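PDB 4TN0: UPF0141 protein yjdB from Campylobacter jejuni subsp. jejuni HB93-13, which probably transfers phosphoethanolamine to acceptor molecules in the periplasm through a zinc-dependent, alkaline phosphatase-like domain, and is required for polymyxin resistance and motility. Local coordinates for residues Trp103-Ser108 / Val150-Gly155; Leu20-Gly25 / Ser220-Ser225; Lys3-Asp8 / Glu85-Ala90; Cys71-Ser76 / Asp279-Thr284; Met265-Glu270 / Leu303-Lys308. All blocks are in the same frame, centred on the assembly; numbering follows the deposited sequence.

Contact 1 (Trp103-Ser108 / Val150-Gly155)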
# COMPACT_ATOMS: atom_id res chain seq x y z
N TRP A 103 10.44 7.85 -4.56
CA TRP A 103 10.13 6.42 -4.45
C TRP A 103 11.27 5.63 -3.77
O TRP A 103 12.36 5.49 -4.33
CB TRP A 103 9.82 5.85 -5.85
CG TRP A 103 9.35 4.40 -5.87
CD1 TRP A 103 10.09 3.29 -5.60
CD2 TRP A 103 8.03 3.92 -6.19
NE1 TRP A 103 9.33 2.16 -5.72
CE2 TRP A 103 8.06 2.52 -6.09
CE3 TRP A 103 6.83 4.54 -6.55
CZ2 TRP A 103 6.93 1.72 -6.33
CZ3 TRP A 103 5.72 3.75 -6.79
CH2 TRP A 103 5.78 2.35 -6.68
N PHE A 104 11.02 5.13 -2.56
CA PHE A 104 12.03 4.34 -1.85
C PHE A 104 11.61 2.85 -1.76
O PHE A 104 10.58 2.52 -1.15
CB PHE A 104 12.26 4.91 -0.44
CG PHE A 104 12.68 6.36 -0.44
CD1 PHE A 104 13.62 6.82 -1.34
CD2 PHE A 104 12.11 7.25 0.46
CE1 PHE A 104 14.00 8.16 -1.34
CE2 PHE A 104 12.48 8.60 0.45
CZ PHE A 104 13.43 9.04 -0.45
N ASP A 105 12.41 1.97 -2.35
CA ASP A 105 12.00 0.58 -2.55
C ASP A 105 12.88 -0.42 -1.80
O ASP A 105 14.08 -0.53 -2.05
CB ASP A 105 12.03 0.26 -4.05
CG ASP A 105 11.10 -0.89 -4.42
OD1 ASP A 105 11.27 -1.99 -3.87
OD2 ASP A 105 10.16 -0.67 -5.22
N ASN A 106 12.25 -1.16 -0.88
CA ASN A 106 12.93 -2.22 -0.13
C ASN A 106 12.46 -3.62 -0.57
O ASN A 106 12.83 -4.64 0.00
CB ASN A 106 12.69 -2.04 1.36
CG ASN A 106 13.62 -2.91 2.21
OD1 ASN A 106 14.79 -3.06 1.89
ND2 ASN A 106 13.09 -3.47 3.30
N ASN A 107 11.62 -3.65 -1.60
CA ASN A 107 11.03 -4.90 -2.06
C ASN A 107 11.96 -5.70 -2.96
O ASN A 107 12.51 -5.16 -3.92
CB ASN A 107 9.71 -4.60 -2.76
CG ASN A 107 8.88 -5.83 -2.97
OD1 ASN A 107 9.08 -6.56 -3.93
ND2 ASN A 107 7.97 -6.09 -2.05
N SER A 108 12.11 -6.99 -2.69
CA SER A 108 13.04 -7.83 -3.44
C SER A 108 12.74 -7.87 -4.93
O SER A 108 13.60 -8.24 -5.73
CB SER A 108 13.07 -9.26 -2.89
OG SER A 108 11.82 -9.92 -3.01
N VAL A 150 6.73 7.58 -1.90
CA VAL A 150 6.31 6.18 -1.93
C VAL A 150 7.30 5.31 -1.16
O VAL A 150 8.52 5.38 -1.37
CB VAL A 150 6.17 5.65 -3.36
CG1 VAL A 150 5.73 4.18 -3.32
CG2 VAL A 150 5.17 6.48 -4.17
N LEU A 151 6.78 4.54 -0.22
CA LEU A 151 7.58 3.52 0.43
C LEU A 151 7.03 2.15 0.02
O LEU A 151 5.87 1.83 0.30
CB LEU A 151 7.55 3.69 1.95
CG LEU A 151 7.93 5.09 2.46
CD1 LEU A 151 7.81 5.17 3.99
CD2 LEU A 151 9.30 5.51 1.97
N HIS A 152 7.88 1.36 -0.65
CA HIS A 152 7.53 0.02 -1.12
C HIS A 152 8.15 -1.02 -0.18
O HIS A 152 9.38 -1.20 -0.15
CB HIS A 152 8.02 -0.19 -2.57
CG HIS A 152 7.53 -1.46 -3.21
ND1 HIS A 152 8.10 -1.99 -4.35
CD2 HIS A 152 6.51 -2.30 -2.89
CE1 HIS A 152 7.48 -3.10 -4.69
NE2 HIS A 152 6.51 -3.31 -3.82
N LEU A 153 7.29 -1.69 0.58
CA LEU A 153 7.71 -2.66 1.59
C LEU A 153 8.06 -4.04 1.06
O LEU A 153 7.55 -4.48 0.03
CB LEU A 153 6.60 -2.83 2.63
CG LEU A 153 6.04 -1.56 3.27
CD1 LEU A 153 5.00 -1.95 4.32
CD2 LEU A 153 7.16 -0.73 3.87
N GLN A 154 8.95 -4.73 1.77
CA GLN A 154 9.09 -6.17 1.63
C GLN A 154 7.92 -6.82 2.40
O GLN A 154 7.45 -7.92 2.04
CB GLN A 154 10.45 -6.63 2.17
CG GLN A 154 10.83 -8.10 1.93
CD GLN A 154 11.19 -8.45 0.48
OE1 GLN A 154 10.75 -7.81 -0.47
NE2 GLN A 154 11.98 -9.50 0.33
N GLY A 155 7.46 -6.13 3.45
CA GLY A 155 6.24 -6.49 4.14
C GLY A 155 6.22 -7.93 4.64
O GLY A 155 6.99 -8.30 5.53
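Phe104 and His152 anchor the backbone pairing of two adjacent parallel strands. Phe104 N donates to Val150 O at 2.8 Å, His152 N returns a bond to Phe104 O, and Asn106 N closes the series on His152 O.

One group of side-chain bonds centres on Asp105. Its OD2 takes His152 ND1 on the syn side at 2.6 Å and Trp103 NE1 on the anti side at 3.0 Å. OD2 lies in the plane of both the indole and the imidazole, but both donors stand off the carboxylate plane, the histidine by 35°. OD1 of Asp105 also receives Asn107 N, making an Asx turn just where the strand ends. An aspartate thus fixes an indole, an imidazole and a turn together. Further on, Asn107 ND2 reaches Leu153 O at 2.7 Å, almost straight and within its amide plane. Gln154, bent at chi2 (72°), brings OE1 to Ser108 N at 2.7 Å and so supplies an acceptor to the loop.

Two CH-pi contacts complete the face that carries Trp103 and His152. Val150 CG1 sits 3.5 Å from the centroid of the six-membered ring of Trp103. Asn107 CB is 3.5 Å from the centroid of the His152 ring, over one face, with the amide and imidazole planes nearly parallel. On the other face Leu151 CD2 meets the edge of the Phe104 ring.

Asn107 ND2 also bonds Glu26, a zinc ligand, so this is a second shell of the metal site, built on loops at the C-terminal ends of parallel strands, as is usual in the alkaline phosphatase-like fold.

Contact 2 (Leu20-Gly25 / Ser220-Ser225)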
# COMPACT_ATOMS: atom_id res chain seq x y z
N LEU A 20 1.87 13.61 0.95
CA LEU A 20 1.25 12.28 0.96
C LEU A 20 2.34 11.20 1.02
O LEU A 20 3.27 11.19 0.21
CB LEU A 20 0.32 12.07 -0.25
CG LEU A 20 -0.37 10.70 -0.33
CD1 LEU A 20 -1.22 10.49 0.90
CD2 LEU A 20 -1.22 10.53 -1.59
N VAL A 21 2.23 10.33 2.01
CA VAL A 21 3.09 9.15 2.09
C VAL A 21 2.26 7.94 1.68
O VAL A 21 1.28 7.58 2.34
CB VAL A 21 3.69 8.93 3.52
CG1 VAL A 21 4.39 7.59 3.61
CG2 VAL A 21 4.67 10.06 3.91
N LEU A 22 2.63 7.36 0.53
CA LEU A 22 1.94 6.18 -0.01
C LEU A 22 2.75 4.94 0.32
O LEU A 22 3.88 4.78 -0.14
CB LEU A 22 1.77 6.30 -1.52
CG LEU A 22 1.10 5.15 -2.26
CD1 LEU A 22 -0.35 5.01 -1.84
CD2 LEU A 22 1.20 5.38 -3.75
N VAL A 23 2.20 4.05 1.13
CA VAL A 23 2.96 2.86 1.42
C VAL A 23 2.40 1.65 0.67
O VAL A 23 1.28 1.22 0.93
CB VAL A 23 3.01 2.56 2.93
CG1 VAL A 23 3.84 1.31 3.18
CG2 VAL A 23 3.64 3.73 3.66
N VAL A 24 3.19 1.15 -0.29
CA VAL A 24 2.86 -0.07 -1.03
C VAL A 24 3.37 -1.31 -0.30
O VAL A 24 4.58 -1.58 -0.23
CB VAL A 24 3.43 -0.05 -2.46
CG1 VAL A 24 3.14 -1.37 -3.19
CG2 VAL A 24 2.90 1.16 -3.23
N GLY A 25 2.44 -2.07 0.25
CA GLY A 25 2.78 -3.26 1.00
C GLY A 25 3.09 -4.48 0.16
O GLY A 25 3.34 -4.42 -1.05
N SER A 220 -0.80 13.15 4.87
CA SER A 220 -1.60 11.94 4.82
C SER A 220 -0.74 10.70 4.62
O SER A 220 0.30 10.73 3.94
CB SER A 220 -2.63 12.05 3.71
OG SER A 220 -3.49 13.15 3.94
N LEU A 221 -1.17 9.60 5.25
CA LEU A 221 -0.63 8.28 4.99
C LEU A 221 -1.68 7.39 4.33
O LEU A 221 -2.81 7.25 4.83
CB LEU A 221 -0.12 7.63 6.27
CG LEU A 221 0.16 6.12 6.18
CD1 LEU A 221 1.30 5.84 5.22
CD2 LEU A 221 0.49 5.56 7.57
N PHE A 222 -1.33 6.81 3.18
CA PHE A 222 -2.16 5.77 2.59
C PHE A 222 -1.34 4.51 2.38
O PHE A 222 -0.27 4.55 1.74
CB PHE A 222 -2.79 6.22 1.26
CG PHE A 222 -3.84 5.27 0.76
CD1 PHE A 222 -4.92 4.94 1.55
CD2 PHE A 222 -3.74 4.69 -0.49
CE1 PHE A 222 -5.88 4.04 1.12
CE2 PHE A 222 -4.68 3.82 -0.93
CZ PHE A 222 -5.76 3.49 -0.13
N TYR A 223 -1.82 3.43 2.99
CA TYR A 223 -1.18 2.11 2.92
C TYR A 223 -2.11 1.07 2.31
O TYR A 223 -3.26 0.94 2.74
CB TYR A 223 -0.74 1.65 4.32
CG TYR A 223 -0.53 0.15 4.46
CD1 TYR A 223 -1.49 -0.64 5.09
CD2 TYR A 223 0.63 -0.48 4.00
CE1 TYR A 223 -1.32 -2.00 5.24
CE2 TYR A 223 0.80 -1.87 4.14
CZ TYR A 223 -0.18 -2.62 4.77
OH TYR A 223 -0.05 -3.98 4.92
N LEU A 224 -1.61 0.32 1.33
CA LEU A 224 -2.34 -0.85 0.82
C LEU A 224 -1.37 -1.95 0.39
O LEU A 224 -0.23 -1.69 0.02
CB LEU A 224 -3.27 -0.50 -0.35
CG LEU A 224 -2.69 -0.09 -1.71
CD1 LEU A 224 -3.84 0.02 -2.71
CD2 LEU A 224 -1.90 1.21 -1.65
N SER A 225 -1.85 -3.18 0.41
CA SER A 225 -1.02 -4.29 0.01
C SER A 225 -1.16 -4.52 -1.49
O SER A 225 -2.16 -4.10 -2.07
CB SER A 225 -1.39 -5.56 0.78
OG SER A 225 -0.42 -6.56 0.53
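Val23 holds CG1 anti to its backbone N (chi1 -179°), which turns that methyl to Tyr223 CD2 and leaves CG2 to meet Leu221 CD1 at 3.5 Å. Leu22, with chi1 179° and chi2 65°, brings its CD1 back to the edge of the Phe222 ring, 3.7 Å from Phe222 CD2. These residues belong to two neighbouring parallel strands in the middle of the mixed sheet of the alkaline phosphatase-like fold, a three-layer alpha/beta/alpha sandwich.

The pairing is regular. Val21 N binds Ser220 O at 2.8 Å, and Phe222 N, Val23 N and Leu224 N carry the bonding onward, with Val21 O, Phe222 O and Val23 O as acceptors. The acceptors are shared with alpha carbons: Leu221 CA comes within 3.3 Å of Val21 O.

Branched and aromatic residues suit both buried faces. Val21, Val23, Leu221 and Tyr223 look to the side of helix 186-211, whereas Leu20, Leu22 and Phe222 line the side where helix 281-288 packs. Leu20 CD1 settles against Ser220 CB at 3.5 Å. The polar ends are satisfied nearby, Ser220 OG by Tyr288 and Ser259, and Tyr223 OH by Tyr33.

Where the strands give way to loops, Gly25 N still donates to Leu224 O, and because Gly25 carries no side chain its CA can lie 4.0 Å from Tyr223 CE2.

Contact 3 (Lys3-Asp8 / Glu85-Ala90)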
# COMPACT_ATOMS: atom_id res chain seq x y z
N LYS A 3 3.60 5.18 -24.68
CA LYS A 3 2.44 6.05 -24.74
C LYS A 3 2.38 6.98 -23.53
O LYS A 3 2.65 6.56 -22.41
CB LYS A 3 1.17 5.20 -24.82
CG LYS A 3 -0.15 5.94 -24.86
CD LYS A 3 -1.29 4.94 -25.09
CE LYS A 3 -2.53 5.62 -25.65
NZ LYS A 3 -3.54 4.63 -26.10
N THR A 4 2.05 8.25 -23.76
CA THR A 4 1.85 9.20 -22.67
C THR A 4 0.36 9.24 -22.37
O THR A 4 -0.46 8.93 -23.24
CB THR A 4 2.34 10.63 -23.03
OG1 THR A 4 1.65 11.12 -24.19
CG2 THR A 4 3.84 10.64 -23.29
N ILE A 5 -0.00 9.58 -21.14
CA ILE A 5 -1.42 9.64 -20.81
C ILE A 5 -1.73 10.94 -20.10
O ILE A 5 -0.81 11.62 -19.64
CB ILE A 5 -1.88 8.47 -19.92
CG1 ILE A 5 -1.21 8.55 -18.54
CG2 ILE A 5 -1.61 7.13 -20.59
CD1 ILE A 5 -1.96 7.72 -17.49
N ALA A 6 -3.02 11.24 -19.97
CA ALA A 6 -3.47 12.47 -19.34
C ALA A 6 -2.68 13.66 -19.88
O ALA A 6 -2.07 14.42 -19.11
CB ALA A 6 -3.32 12.36 -17.82
N ASN A 7 -2.70 13.83 -21.19
CA ASN A 7 -1.89 14.85 -21.84
C ASN A 7 -2.38 16.28 -21.53
O ASN A 7 -1.66 17.25 -21.73
CB ASN A 7 -1.86 14.62 -23.36
CG ASN A 7 -1.24 13.28 -23.74
OD1 ASN A 7 -0.16 12.93 -23.27
ND2 ASN A 7 -1.90 12.56 -24.63
N ASP A 8 -3.62 16.39 -21.05
CA ASP A 8 -4.24 17.66 -20.68
C ASP A 8 -4.10 18.01 -19.20
O ASP A 8 -4.90 18.80 -18.69
CB ASP A 8 -5.73 17.61 -21.01
CG ASP A 8 -6.45 16.52 -20.23
OD1 ASP A 8 -5.77 15.55 -19.86
OD2 ASP A 8 -7.67 16.63 -19.98
N GLU A 85 0.68 -3.35 -21.77
CA GLU A 85 0.59 -1.90 -21.87
C GLU A 85 1.92 -1.33 -21.42
O GLU A 85 2.59 -1.91 -20.58
CB GLU A 85 -0.58 -1.34 -21.07
CG GLU A 85 -0.32 -1.05 -19.61
CD GLU A 85 -1.58 -0.55 -18.91
OE1 GLU A 85 -2.70 -0.99 -19.29
OE2 GLU A 85 -1.43 0.28 -17.98
N PHE A 86 2.31 -0.24 -22.07
CA PHE A 86 3.60 0.39 -21.82
C PHE A 86 3.42 1.92 -21.95
O PHE A 86 3.55 2.49 -23.04
CB PHE A 86 4.64 -0.15 -22.80
CG PHE A 86 6.03 0.36 -22.55
CD1 PHE A 86 6.56 0.38 -21.26
CD2 PHE A 86 6.83 0.79 -23.60
CE1 PHE A 86 7.85 0.84 -21.01
CE2 PHE A 86 8.13 1.25 -23.36
CZ PHE A 86 8.64 1.28 -22.07
N GLN A 87 3.10 2.56 -20.83
CA GLN A 87 2.63 3.93 -20.83
C GLN A 87 2.85 4.59 -19.48
O GLN A 87 3.20 3.93 -18.51
CB GLN A 87 1.15 3.98 -21.20
CG GLN A 87 0.27 3.47 -20.09
CD GLN A 87 -1.11 3.08 -20.56
OE1 GLN A 87 -1.28 2.54 -21.66
NE2 GLN A 87 -2.10 3.35 -19.73
N GLU A 88 2.60 5.90 -19.40
CA GLU A 88 2.76 6.64 -18.15
C GLU A 88 1.78 6.14 -17.08
O GLU A 88 0.71 5.64 -17.41
CB GLU A 88 2.53 8.16 -18.38
CG GLU A 88 3.58 8.84 -19.26
CD GLU A 88 3.29 10.33 -19.51
OE1 GLU A 88 2.12 10.68 -19.79
OE2 GLU A 88 4.24 11.14 -19.43
N ASN A 89 2.14 6.29 -15.81
CA ASN A 89 1.26 5.87 -14.73
C ASN A 89 0.94 7.09 -13.88
O ASN A 89 1.36 8.19 -14.20
CB ASN A 89 1.91 4.75 -13.87
CG ASN A 89 3.26 5.18 -13.24
OD1 ASN A 89 3.30 6.03 -12.35
ND2 ASN A 89 4.36 4.58 -13.69
N ALA A 90 0.19 6.91 -12.80
CA ALA A 90 -0.15 8.01 -11.91
C ALA A 90 1.07 8.81 -11.43
O ALA A 90 1.00 10.03 -11.29
CB ALA A 90 -0.92 7.49 -10.71
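Lys3 and Glu88 join the two chain segments by backbone. Lys3 N donates to Phe86 O at 3.2 Å, and Lys3 O accepts from Glu88 N at 3.1 Å, so one residue uses both its backbone polar groups in a single isolated bridge with Gln87 between the partners.

The glutamate side chain adds the third bond. Its CG is anti to the carbonyl carbon (chi1 -66°) and the chain beyond is extended, which lays the carboxylate alongside Thr4 and brings OE1 to Ile5 N at 2.7 Å, met on the anti side and 22° out of the carboxylate plane. Glu88 and Ile5 run antiparallel, flank to flank, with Ile5 CG1 3.8 Å from Glu88 CB, and Ile5 CD1 ends on Glu88 O. The Ile5 and Gln87 side chains cross at about a right angle, and Ile5 CG2 lies against the amide, 3.9 Å from Gln87 NE2.

A second shell fixes this. Lys96 NZ makes a salt bridge to Glu88 OE1 and a hydrogen bond to Ile5 O, probably easing the approach of those two acceptors. Thr4 OG1 donates to Asn7 OD1, three residues on across the turn.

The bridge ties the N-terminal loop to the loop leading into helix 90-96, whose N-cap is Asn89, its OD1 bonded to Met91 N. Inward, Ile5 reaches Phe282 of helix 281-288, while Lys3 and Phe86 remain at the surface.

Contact 4 (Cys71-Ser76 / Asp279-Thr284)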
# COMPACT_ATOMS: atom_id res chain seq x y z
N CYS A 71 -0.62 -2.41 -12.36
CA CYS A 71 -2.03 -2.15 -12.55
C CYS A 71 -2.60 -1.09 -11.60
O CYS A 71 -3.33 -0.18 -12.04
CB CYS A 71 -2.82 -3.45 -12.38
SG CYS A 71 -4.57 -3.24 -12.56
N MET A 72 -2.23 -1.17 -10.32
CA MET A 72 -2.81 -0.25 -9.34
C MET A 72 -2.39 1.20 -9.67
O MET A 72 -3.12 2.14 -9.39
CB MET A 72 -2.43 -0.63 -7.89
CG MET A 72 -1.04 -0.21 -7.41
SD MET A 72 -0.76 -0.47 -5.62
CE MET A 72 -0.37 -2.23 -5.53
N PHE A 73 -1.21 1.36 -10.27
CA PHE A 73 -0.67 2.67 -10.61
C PHE A 73 -1.08 3.10 -12.03
O PHE A 73 -0.89 4.26 -12.44
CB PHE A 73 0.85 2.67 -10.49
CG PHE A 73 1.36 2.90 -9.09
CD1 PHE A 73 1.71 1.83 -8.27
CD2 PHE A 73 1.49 4.19 -8.58
CE1 PHE A 73 2.19 2.04 -6.98
CE2 PHE A 73 1.97 4.41 -7.29
CZ PHE A 73 2.32 3.33 -6.49
N SER A 74 -1.62 2.15 -12.80
CA SER A 74 -2.03 2.43 -14.16
C SER A 74 -3.41 3.08 -14.20
O SER A 74 -4.18 3.00 -13.24
CB SER A 74 -2.01 1.16 -15.00
OG SER A 74 -2.81 1.29 -16.17
N ILE A 75 -3.69 3.78 -15.30
CA ILE A 75 -5.02 4.34 -15.56
C ILE A 75 -6.04 3.23 -15.77
O ILE A 75 -7.23 3.41 -15.48
CB ILE A 75 -5.00 5.30 -16.79
CG1 ILE A 75 -6.34 6.01 -16.96
CG2 ILE A 75 -4.59 4.56 -18.07
CD1 ILE A 75 -6.27 7.19 -17.96
N SER A 76 -5.59 2.08 -16.27
CA SER A 76 -6.49 0.95 -16.51
C SER A 76 -6.99 0.35 -15.20
O SER A 76 -6.25 0.26 -14.21
CB SER A 76 -5.83 -0.13 -17.35
OG SER A 76 -5.04 0.44 -18.38
N ASP A 279 -8.22 -0.41 -8.17
CA ASP A 279 -8.75 0.43 -9.25
C ASP A 279 -8.82 1.92 -8.83
O ASP A 279 -8.54 2.81 -9.62
CB ASP A 279 -10.14 -0.06 -9.67
CG ASP A 279 -10.10 -1.34 -10.51
OD1 ASP A 279 -8.99 -1.77 -10.90
OD2 ASP A 279 -11.18 -1.91 -10.80
N ASN A 280 -9.17 2.14 -7.57
CA ASN A 280 -9.32 3.46 -6.99
C ASN A 280 -8.03 4.24 -6.78
O ASN A 280 -8.10 5.42 -6.45
CB ASN A 280 -10.02 3.34 -5.62
CG ASN A 280 -11.44 2.87 -5.73
OD1 ASN A 280 -11.73 1.68 -5.59
ND2 ASN A 280 -12.35 3.80 -5.98
N LEU A 281 -6.86 3.63 -6.97
CA LEU A 281 -5.64 4.33 -6.54
C LEU A 281 -5.32 5.45 -7.52
O LEU A 281 -4.87 6.52 -7.13
CB LEU A 281 -4.43 3.37 -6.42
CG LEU A 281 -3.16 4.12 -5.95
CD1 LEU A 281 -3.34 4.73 -4.57
CD2 LEU A 281 -1.85 3.31 -6.00
N PHE A 282 -5.64 5.23 -8.79
CA PHE A 282 -5.29 6.19 -9.82
C PHE A 282 -5.93 7.56 -9.56
O PHE A 282 -5.22 8.56 -9.45
CB PHE A 282 -5.68 5.68 -11.20
CG PHE A 282 -5.26 6.58 -12.32
CD1 PHE A 282 -3.94 6.58 -12.76
CD2 PHE A 282 -6.16 7.47 -12.90
CE1 PHE A 282 -3.55 7.42 -13.79
CE2 PHE A 282 -5.76 8.32 -13.92
CZ PHE A 282 -4.46 8.30 -14.36
N SER A 283 -7.26 7.61 -9.44
CA SER A 283 -7.93 8.90 -9.28
C SER A 283 -7.67 9.47 -7.90
O SER A 283 -7.60 10.70 -7.74
CB SER A 283 -9.45 8.77 -9.50
OG SER A 283 -9.77 8.54 -10.86
N THR A 284 -7.47 8.59 -6.91
CA THR A 284 -7.19 9.05 -5.55
C THR A 284 -5.88 9.81 -5.51
O THR A 284 -5.75 10.81 -4.79
CB THR A 284 -7.13 7.88 -4.53
OG1 THR A 284 -8.42 7.27 -4.43
CG2 THR A 284 -6.74 8.39 -3.15
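Met72 and Phe73 of helix 68-73 pack with Ile75 of the following loop against Leu281 and Phe282 of helix 281-288. In this corner of the alkaline phosphatase-like domain the 71-76 segment follows soon after Thr65, seen phosphorylated at the zinc site, and the short helix is also held by the Cys61-Cys71 disulfide.

With CG anti to its backbone N (chi1 -179°), Leu281 places CD2 directly over the centre of the Phe73 ring, 4.1 Å from the centroid. Leu281 CD2 also touches Met72 CG at 3.9 Å, while Leu281 CB rests on Met72 O.

Ile75 CA lies over one face of the Phe282 ring, 3.8 Å from the centroid, and Ile75 CG1 runs beside it in the same direction, 3.9 Å from Phe282 CE2. Phe73 O meets the edge of this ring in its plane, 3.8 Å from Phe282 CD1, the side where the C-H groups carry a slight positive charge. That carbonyl also accepts from Ala90 N.

Ser74 OG receives Ser76 N in an ST turn and is bonded to Glu85 as well. The polar work is thus done within each segment or by third parties, and the two segments cohere through apolar and CH-pi contacts and a few carbonyl-to-C-H contacts, with no hydrogen bond between them.

Contact 5 (Met265-Glu270 / Leu303-Lys308)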
# COMPACT_ATOMS: atom_id res chain seq x y z
N MET A 265 -9.84 12.63 6.96
CA MET A 265 -10.01 11.56 7.91
C MET A 265 -11.45 11.13 8.04
O MET A 265 -11.74 9.94 8.23
CB MET A 265 -9.48 11.99 9.28
CG MET A 265 -9.07 10.84 10.17
SD MET A 265 -7.48 10.16 9.66
CE MET A 265 -7.25 9.00 11.00
N ASN A 266 -12.38 12.08 7.93
CA ASN A 266 -13.78 11.71 8.09
C ASN A 266 -14.45 11.39 6.74
O ASN A 266 -15.44 10.65 6.72
CB ASN A 266 -14.56 12.79 8.84
CG ASN A 266 -15.95 12.32 9.25
OD1 ASN A 266 -16.09 11.31 9.96
ND2 ASN A 266 -16.99 13.05 8.83
N LEU A 267 -13.90 11.88 5.63
CA LEU A 267 -14.35 11.38 4.34
C LEU A 267 -13.94 9.92 4.20
O LEU A 267 -14.71 9.08 3.71
CB LEU A 267 -13.79 12.20 3.19
CG LEU A 267 -14.61 13.34 2.60
CD1 LEU A 267 -15.22 14.22 3.70
CD2 LEU A 267 -13.76 14.18 1.65
N ALA A 268 -12.71 9.62 4.60
CA ALA A 268 -12.20 8.26 4.59
C ALA A 268 -13.08 7.33 5.44
O ALA A 268 -13.45 6.23 5.01
CB ALA A 268 -10.77 8.23 5.07
N LYS A 269 -13.43 7.80 6.64
CA LYS A 269 -14.22 7.01 7.59
C LYS A 269 -15.59 6.69 7.02
O LYS A 269 -16.16 5.63 7.30
CB LYS A 269 -14.38 7.76 8.92
CG LYS A 269 -15.18 6.99 9.98
CD LYS A 269 -15.16 7.65 11.37
CE LYS A 269 -16.48 8.39 11.67
NZ LYS A 269 -17.41 7.61 12.56
N GLU A 270 -16.12 7.60 6.21
CA GLU A 270 -17.45 7.43 5.62
C GLU A 270 -17.46 6.41 4.49
O GLU A 270 -18.49 5.79 4.21
CB GLU A 270 -17.97 8.78 5.11
CG GLU A 270 -18.30 9.78 6.20
CD GLU A 270 -18.76 11.13 5.66
OE1 GLU A 270 -19.84 11.59 6.08
OE2 GLU A 270 -18.04 11.74 4.83
N LEU A 303 -10.92 10.10 -1.33
CA LEU A 303 -11.06 11.31 -0.52
C LEU A 303 -11.91 12.40 -1.21
O LEU A 303 -11.60 13.59 -1.12
CB LEU A 303 -9.68 11.84 -0.17
CG LEU A 303 -8.85 10.80 0.57
CD1 LEU A 303 -7.47 11.33 0.87
CD2 LEU A 303 -9.55 10.34 1.84
N ASN A 304 -12.97 11.99 -1.90
CA ASN A 304 -13.86 12.90 -2.63
C ASN A 304 -15.30 12.46 -2.43
O ASN A 304 -15.63 11.29 -2.64
CB ASN A 304 -13.51 12.95 -4.13
CG ASN A 304 -14.43 13.91 -4.93
OD1 ASN A 304 -15.66 13.79 -4.90
ND2 ASN A 304 -13.82 14.83 -5.66
N PRO A 305 -16.17 13.41 -2.04
CA PRO A 305 -17.55 13.10 -1.65
C PRO A 305 -18.37 12.38 -2.72
O PRO A 305 -19.33 11.71 -2.38
CB PRO A 305 -18.14 14.49 -1.38
CG PRO A 305 -16.95 15.34 -1.01
CD PRO A 305 -15.87 14.85 -1.93
N LYS A 306 -18.00 12.54 -3.99
CA LYS A 306 -18.76 11.91 -5.08
C LYS A 306 -18.38 10.46 -5.33
O LYS A 306 -18.92 9.83 -6.25
CB LYS A 306 -18.61 12.76 -6.35
CG LYS A 306 -18.52 14.27 -6.01
CD LYS A 306 -18.59 15.21 -7.21
CE LYS A 306 -18.19 16.64 -6.83
NZ LYS A 306 -18.26 17.58 -7.99
N LEU A 307 -17.43 9.94 -4.54
CA LEU A 307 -16.98 8.54 -4.63
C LEU A 307 -18.15 7.58 -4.46
O LEU A 307 -18.94 7.70 -3.52
CB LEU A 307 -15.87 8.27 -3.59
CG LEU A 307 -15.14 6.94 -3.27
CD1 LEU A 307 -16.02 5.80 -2.74
CD2 LEU A 307 -14.29 6.45 -4.43
N LYS A 308 -18.24 6.62 -5.37
CA LYS A 308 -19.14 5.49 -5.21
C LYS A 308 -18.32 4.21 -5.21
O LYS A 308 -17.11 4.23 -5.46
CB LYS A 308 -20.19 5.46 -6.32
CG LYS A 308 -20.65 6.84 -6.79
CD LYS A 308 -21.40 6.76 -8.13
CE LYS A 308 -22.04 8.09 -8.54
NZ LYS A 308 -23.14 7.88 -9.54
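Leu267 projects from helix 264-271 onto the loop at Leu303. Its CB leaves the helix toward that loop, and a first torsion lying off the usual staggered positions (chi1 -95°) swings CG round until the CD2 branch faces the peptide after Leu303. There Leu267 CD2 meets Leu303 O at 3.6 Å. Leu267 CD2 is also 4.2 Å from Pro305 CD and lies equally near Asn304 N, so one branch of a leucine covers a backbone peptide and the flank of a proline ring.

One residue on, Ala268 is small enough to let the chain come near. Its CB touches Leu303 CD2 at 4.0 Å, and both residues also pack on Phe257 of strand 252-259, which makes the Leu303 side chain a filler between helix and strand.

Beyond the leucine the loop folds back on itself. Asn304 OD1 accepts from Lys306 N at 2.8 Å, in the carbonyl plane, and Asn304 O takes Leu307 N. Pro305, with its restricted phi, suits the second position of such a bend. The result is a type I beta turn from Asn304 to Leu307, combined with an Asx turn, docked by apolar contacts on a surface helix.

Overall arrangement
Contacts 1 and 2 are parts of one sheet, their centres 11 Å apart, joined where Leu151 O meets Val24 N at 2.8 Å. Contact 4 lies on one face of that sheet: Phe73 CZ touches Trp103 CZ3 of contact 1 at 3.4 Å and Leu22 CD2 of contact 2 at 3.6 Å. Contact 3 extends the chain of neighbours outward, packing on contact 4 where Gln87 NE2 lies 3.2 Å from Ile75 CG2. Contact 5 touches contact 4 only lightly, through Leu307 and Asn280, and stays about 27 Å from contact 1, centre to centre. Three contacts approach the zinc: the side chains of Asn107, Ser225 and Met72 are about 6, 7 and 8 Å from it.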